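Local atomic coordinates of beta-hexosaminidase (Neisseria gonorrhoeae, PDB entry 6JTJ), a protein that probably cleaves terminal beta-1,4-linked N-acetylglucosamine from peptide-linked peptidoglycan fragments during cell-wall recycling, as a NagZ-type member of glycoside hydrolase family 3. Residues R77-N81 with I82-K86; E360-Q363 with A364-T368. All blocks are in the same frame, centred on the assembly; numbering follows the deposited sequence.

Contact 1. Residues R77-N81 with I82-K86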
loop_
_atom_site.group_PDB
_atom_site.type_symbol
_atom_site.label_atom_id
_atom_site.label_comp_id
_atom_site.label_asym_id
_atom_site.label_seq_id
_atom_site.Cartn_x
_atom_site.Cartn_y
_atom_site.Cartn_z
ATOM N N ARG C 77 -6.984 8.052 14.687
ATOM C CA ARG C 77 -7.697 7.633 15.903
ATOM C C ARG C 77 -7.447 8.561 17.092
ATOM O O ARG C 77 -8.168 8.503 18.085
ATOM C CB ARG C 77 -7.300 6.210 16.310
ATOM C CG ARG C 77 -5.853 6.072 16.740
ATOM C CD ARG C 77 -5.566 4.695 17.296
ATOM N NE ARG C 77 -4.272 4.705 17.975
ATOM C CZ ARG C 77 -3.118 4.359 17.415
ATOM N NH1 ARG C 77 -3.068 3.929 16.156
ATOM N NH2 ARG C 77 -2.002 4.416 18.127
ATOM N N ASN C 78 -6.430 9.409 16.990
ATOM C CA ASN C 78 -6.131 10.381 18.031
ATOM C C ASN C 78 -6.776 11.730 17.760
ATOM O O ASN C 78 -6.525 12.689 18.494
ATOM C CB ASN C 78 -4.624 10.574 18.154
ATOM C CG ASN C 78 -3.889 9.283 18.354
ATOM O OD1 ASN C 78 -3.009 8.930 17.568
ATOM N ND2 ASN C 78 -4.238 8.550 19.411
ATOM N N PHE C 79 -7.613 11.817 16.727
ATOM C CA PHE C 79 -8.142 13.103 16.311
ATOM C C PHE C 79 -9.664 13.133 16.308
ATOM O O PHE C 79 -10.316 12.355 15.609
ATOM C CB PHE C 79 -7.647 13.470 14.922
ATOM C CG PHE C 79 -8.090 14.820 14.467
ATOM C CD1 PHE C 79 -7.560 15.951 15.051
ATOM C CD2 PHE C 79 -9.028 14.964 13.455
ATOM C CE1 PHE C 79 -7.944 17.215 14.636
ATOM C CE2 PHE C 79 -9.415 16.215 13.028
ATOM C CZ PHE C 79 -8.874 17.345 13.627
ATOM N N GLN C 80 -10.199 14.081 17.072
ATOM C CA GLN C 80 -11.630 14.358 17.170
ATOM C C GLN C 80 -11.902 15.698 16.496
ATOM O O GLN C 80 -12.697 15.803 15.570
ATOM C CB GLN C 80 -12.003 14.421 18.646
ATOM C CG GLN C 80 -13.326 13.800 19.005
ATOM C CD GLN C 80 -13.487 13.649 20.505
ATOM O OE1 GLN C 80 -12.890 14.394 21.296
ATOM N NE2 GLN C 80 -14.310 12.690 20.909
ATOM N N ASN C 81 -11.197 16.719 16.954
ATOM C CA ASN C 81 -11.281 18.039 16.371
ATOM C C ASN C 81 -10.081 18.830 16.853
ATOM O O ASN C 81 -9.325 18.360 17.709
ATOM C CB ASN C 81 -12.583 18.723 16.806
ATOM C CG ASN C 81 -12.780 18.697 18.316
ATOM O OD1 ASN C 81 -11.985 19.256 19.073
ATOM N ND2 ASN C 81 -13.843 18.052 18.756
ATOM N N ILE C 82 -9.938 20.040 16.333
ATOM C CA ILE C 82 -8.768 20.864 16.611
ATOM C C ILE C 82 -8.563 21.176 18.100
ATOM O O ILE C 82 -7.437 21.151 18.590
ATOM C CB ILE C 82 -8.841 22.171 15.808
ATOM C CG1 ILE C 82 -8.833 21.829 14.297
ATOM C CG2 ILE C 82 -7.743 23.131 16.247
ATOM C CD1 ILE C 82 -7.797 22.531 13.440
ATOM N N GLU C 83 -9.643 21.469 18.817
ATOM C CA GLU C 83 -9.523 21.834 20.220
ATOM C C GLU C 83 -9.114 20.628 21.067
ATOM O O GLU C 83 -8.240 20.732 21.933
ATOM C CB GLU C 83 -10.812 22.520 20.724
ATOM C CG GLU C 83 -11.010 23.933 20.150
ATOM C CD GLU C 83 -9.781 24.839 20.297
ATOM O OE1 GLU C 83 -9.272 24.997 21.437
ATOM O OE2 GLU C 83 -9.311 25.398 19.275
ATOM N N GLN C 84 -9.700 19.469 20.794
ATOM C CA GLN C 84 -9.259 18.247 21.463
ATOM C C GLN C 84 -7.769 17.954 21.174
ATOM O O GLN C 84 -7.005 17.604 22.087
ATOM C CB GLN C 84 -10.172 17.071 21.085
ATOM C CG GLN C 84 -9.591 15.684 21.335
ATOM C CD GLN C 84 -8.723 15.201 20.182
ATOM O OE1 GLN C 84 -8.975 15.536 19.019
ATOM N NE2 GLN C 84 -7.679 14.435 20.499
ATOM N N LEU C 85 -7.356 18.124 19.917
ATOM C CA LEU C 85 -5.964 17.853 19.524
ATOM C C LEU C 85 -4.990 18.744 20.294
ATOM O O LEU C 85 -3.957 18.280 20.775
ATOM C CB LEU C 85 -5.774 18.032 18.007
ATOM C CG LEU C 85 -4.373 17.757 17.428
ATOM C CD1 LEU C 85 -3.945 16.330 17.722
ATOM C CD2 LEU C 85 -4.324 18.025 15.928
ATOM N N LYS C 86 -5.327 20.021 20.396
ATOM C CA LYS C 86 -4.517 20.975 21.158
ATOM C C LYS C 86 -4.364 20.562 22.609
ATOM O O LYS C 86 -3.287 20.675 23.173
ATOM C CB LYS C 86 -5.129 22.366 21.090
ATOM C CG LYS C 86 -4.969 23.019 19.733
ATOM C CD LYS C 86 -5.854 24.247 19.604
ATOM C CE LYS C 86 -5.351 25.154 18.503
ATOM N NZ LYS C 86 -6.378 26.129 18.064
HETATM O O HOH W 1 -11.937 21.698 17.612
#
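With CG anti to the backbone N (chi1 161°) and the chain bent at chi2 (-85°), Gln84 swings its amide back over the backbone of Asn78-Asn81. Its OE1 accepts from Gln80 N at 2.7 Å, a donor well above the carbonyl plane, and from Asn81 N at 3.3 Å, a longer bond lying in that plane. NE2 of the same amide donates to Asn78 O at 2.9 Å and, outside the segments, to Phe54 O. The side chain of Gln80 runs across that of Gln84 at about a right angle, the two amide planes nearly perpendicular.

Asn81 is the N-cap of helix 82-94. Its chi1 of 52° sets CG between the backbone N and the carbonyl carbon, which aims OD1 at Gln84 N in an almost straight bond of 2.9 Å. Because Gln84 in turn holds Asn81 N, the pair forms a capping box. Asn81 O starts the helical ladder by accepting from Leu85 N at 3.0 Å.

Leu85 CD2 lies obliquely 3.9 Å from Phe79 CE1, and Phe114 stacks on the Phe79 ring. Asn81 N, while donating to Gln84 OE1, also sits 4.0 Å above the plane of the Phe79 ring, over its centre, so the polar and aromatic parts adjoin. The Gln84 amide bonds Asn78 O, Gln80 N and Asn81 N and so ties the first helical turn to the preceding loop.

Contact 2. Residues E360-Q363 with A364-T368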
loop_
_atom_site.group_PDB
_atom_site.type_symbol
_atom_site.label_atom_id
_atom_site.label_comp_id
_atom_site.label_asym_id
_atom_site.label_seq_id
_atom_site.Cartn_x
_atom_site.Cartn_y
_atom_site.Cartn_z
ATOM N N GLU C 360 0.960 30.979 19.969
ATOM C CA GLU C 360 0.270 32.254 19.764
ATOM C C GLU C 360 0.633 32.864 18.408
ATOM O O GLU C 360 -0.233 33.364 17.691
ATOM C CB GLU C 360 0.609 33.212 20.912
ATOM C CG GLU C 360 0.021 32.766 22.236
ATOM C CD GLU C 360 0.759 33.314 23.451
ATOM O OE1 GLU C 360 1.410 34.387 23.351
ATOM O OE2 GLU C 360 0.674 32.666 24.510
ATOM N N ALA C 361 1.920 32.830 18.058
ATOM C CA ALA C 361 2.359 33.328 16.774
ATOM C C ALA C 361 1.586 32.640 15.644
ATOM O O ALA C 361 1.228 33.260 14.648
ATOM C CB ALA C 361 3.854 33.137 16.605
ATOM N N VAL C 362 1.361 31.340 15.781
ATOM C CA VAL C 362 0.681 30.605 14.733
ATOM C C VAL C 362 -0.815 30.971 14.627
ATOM O O VAL C 362 -1.328 31.164 13.524
ATOM C CB VAL C 362 0.807 29.098 14.922
ATOM C CG1 VAL C 362 0.098 28.449 13.771
ATOM C CG2 VAL C 362 2.265 28.641 14.940
ATOM N N GLN C 363 -1.504 31.078 15.762
ATOM C CA GLN C 363 -2.909 31.542 15.747
ATOM C C GLN C 363 -3.018 32.948 15.099
ATOM O O GLN C 363 -3.910 33.220 14.291
ATOM C CB GLN C 363 -3.502 31.548 17.148
ATOM C CG GLN C 363 -3.746 30.186 17.869
ATOM C CD GLN C 363 -4.390 30.484 19.217
ATOM O OE1 GLN C 363 -4.166 31.567 19.753
ATOM N NE2 GLN C 363 -5.233 29.584 19.743
ATOM N N ALA C 364 -2.057 33.818 15.379
ATOM C CA ALA C 364 -2.035 35.129 14.729
ATOM C C ALA C 364 -1.911 34.997 13.196
ATOM O O ALA C 364 -2.644 35.634 12.424
ATOM C CB ALA C 364 -0.891 35.981 15.297
ATOM N N VAL C 365 -0.913 34.247 12.742
ATOM C CA VAL C 365 -0.648 34.145 11.286
ATOM C C VAL C 365 -1.856 33.536 10.549
ATOM O O VAL C 365 -2.167 33.918 9.419
ATOM C CB VAL C 365 0.696 33.453 10.954
ATOM C CG1 VAL C 365 0.556 31.963 11.116
ATOM C CG2 VAL C 365 1.168 33.773 9.526
ATOM N N MET C 366 -2.577 32.642 11.215
ATOM C CA MET C 366 -3.722 31.988 10.579
ATOM C C MET C 366 -4.922 32.911 10.390
ATOM O O MET C 366 -5.781 32.648 9.560
ATOM C CB MET C 366 -4.118 30.735 11.346
ATOM C CG MET C 366 -3.109 29.640 11.128
ATOM S SD MET C 366 -3.601 28.015 11.696
ATOM C CE MET C 366 -4.838 28.081 13.033
ATOM N N GLN C 367 -4.976 33.996 11.158
ATOM C CA GLN C 367 -5.996 35.021 10.964
ATOM C C GLN C 367 -5.664 35.982 9.789
ATOM O O GLN C 367 -6.544 36.666 9.278
ATOM C CB GLN C 367 -6.252 35.754 12.297
ATOM C CG GLN C 367 -7.035 34.939 13.333
ATOM C CD GLN C 367 -8.396 34.438 12.886
ATOM O OE1 GLN C 367 -9.332 35.213 12.669
ATOM N NE2 GLN C 367 -8.517 33.119 12.779
ATOM N N THR C 368 -4.417 36.002 9.319
ATOM C CA THR C 368 -4.034 36.929 8.252
ATOM C C THR C 368 -4.683 36.552 6.938
ATOM O O THR C 368 -4.965 35.382 6.685
ATOM C CB THR C 368 -2.502 37.016 8.043
ATOM O OG1 THR C 368 -1.987 35.784 7.503
ATOM C CG2 THR C 368 -1.813 37.383 9.358
#
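Val365 CG1 rests 3.2 Å from Val362 O, put beside that carbonyl by a chi1 of 77° that places it between the backbone N and the carbonyl carbon of its own residue. The same oxygen takes the hydrogen bond of Met366 N at 3.0 Å and touches Met366 CG at 3.4 Å, so a methyl and a methylene both crowd up to one helical acceptor. Beyond it the side chains meet more loosely: Val362 CG1 stands 4.4 Å from Val365 CG1 and 4.3 Å from Met366 SD.

These contacts lie within helix 359-367, where i to i+4 bonding runs from Glu360 O to Ala364 N and from Ala361 O to Val365 N, then fades to a weak bond of 3.4 Å between Gln363 O and Gln367 N. Further along, Val365 O accepts two donors of Thr368, the backbone N and OG1, the latter at 2.7 Å and in the carbonyl plane. Thr368 is also the N-cap of the following helix 369-382, its OG1 having a weak bond with Phe371 N. Val362, Val365 and Met366 all turn their side chains onto Thr152 of helix 136-155, while Ala156 lies against Val362 and Met366.

How the contacts relate
Contacts 1 and 2 lie in series along the chain and on the same side of its centre, about 19 Å apart between centres. The two stretches touch through Lys86 of helix 82-94 and Gln363 of helix 359-367, whose NZ and NE2 approach to 4.0 Å as packing. Contact 1 lies nearer the substrate site. The side chain of Phe79 is about 6 Å from that of Arg113, a predicted substrate-binding residue, and the side chain of Asn78 is about 11 Å from a bound N-acetylglucosamine. Contact 2 is a surface contact away from the substrate-binding and predicted catalytic residues.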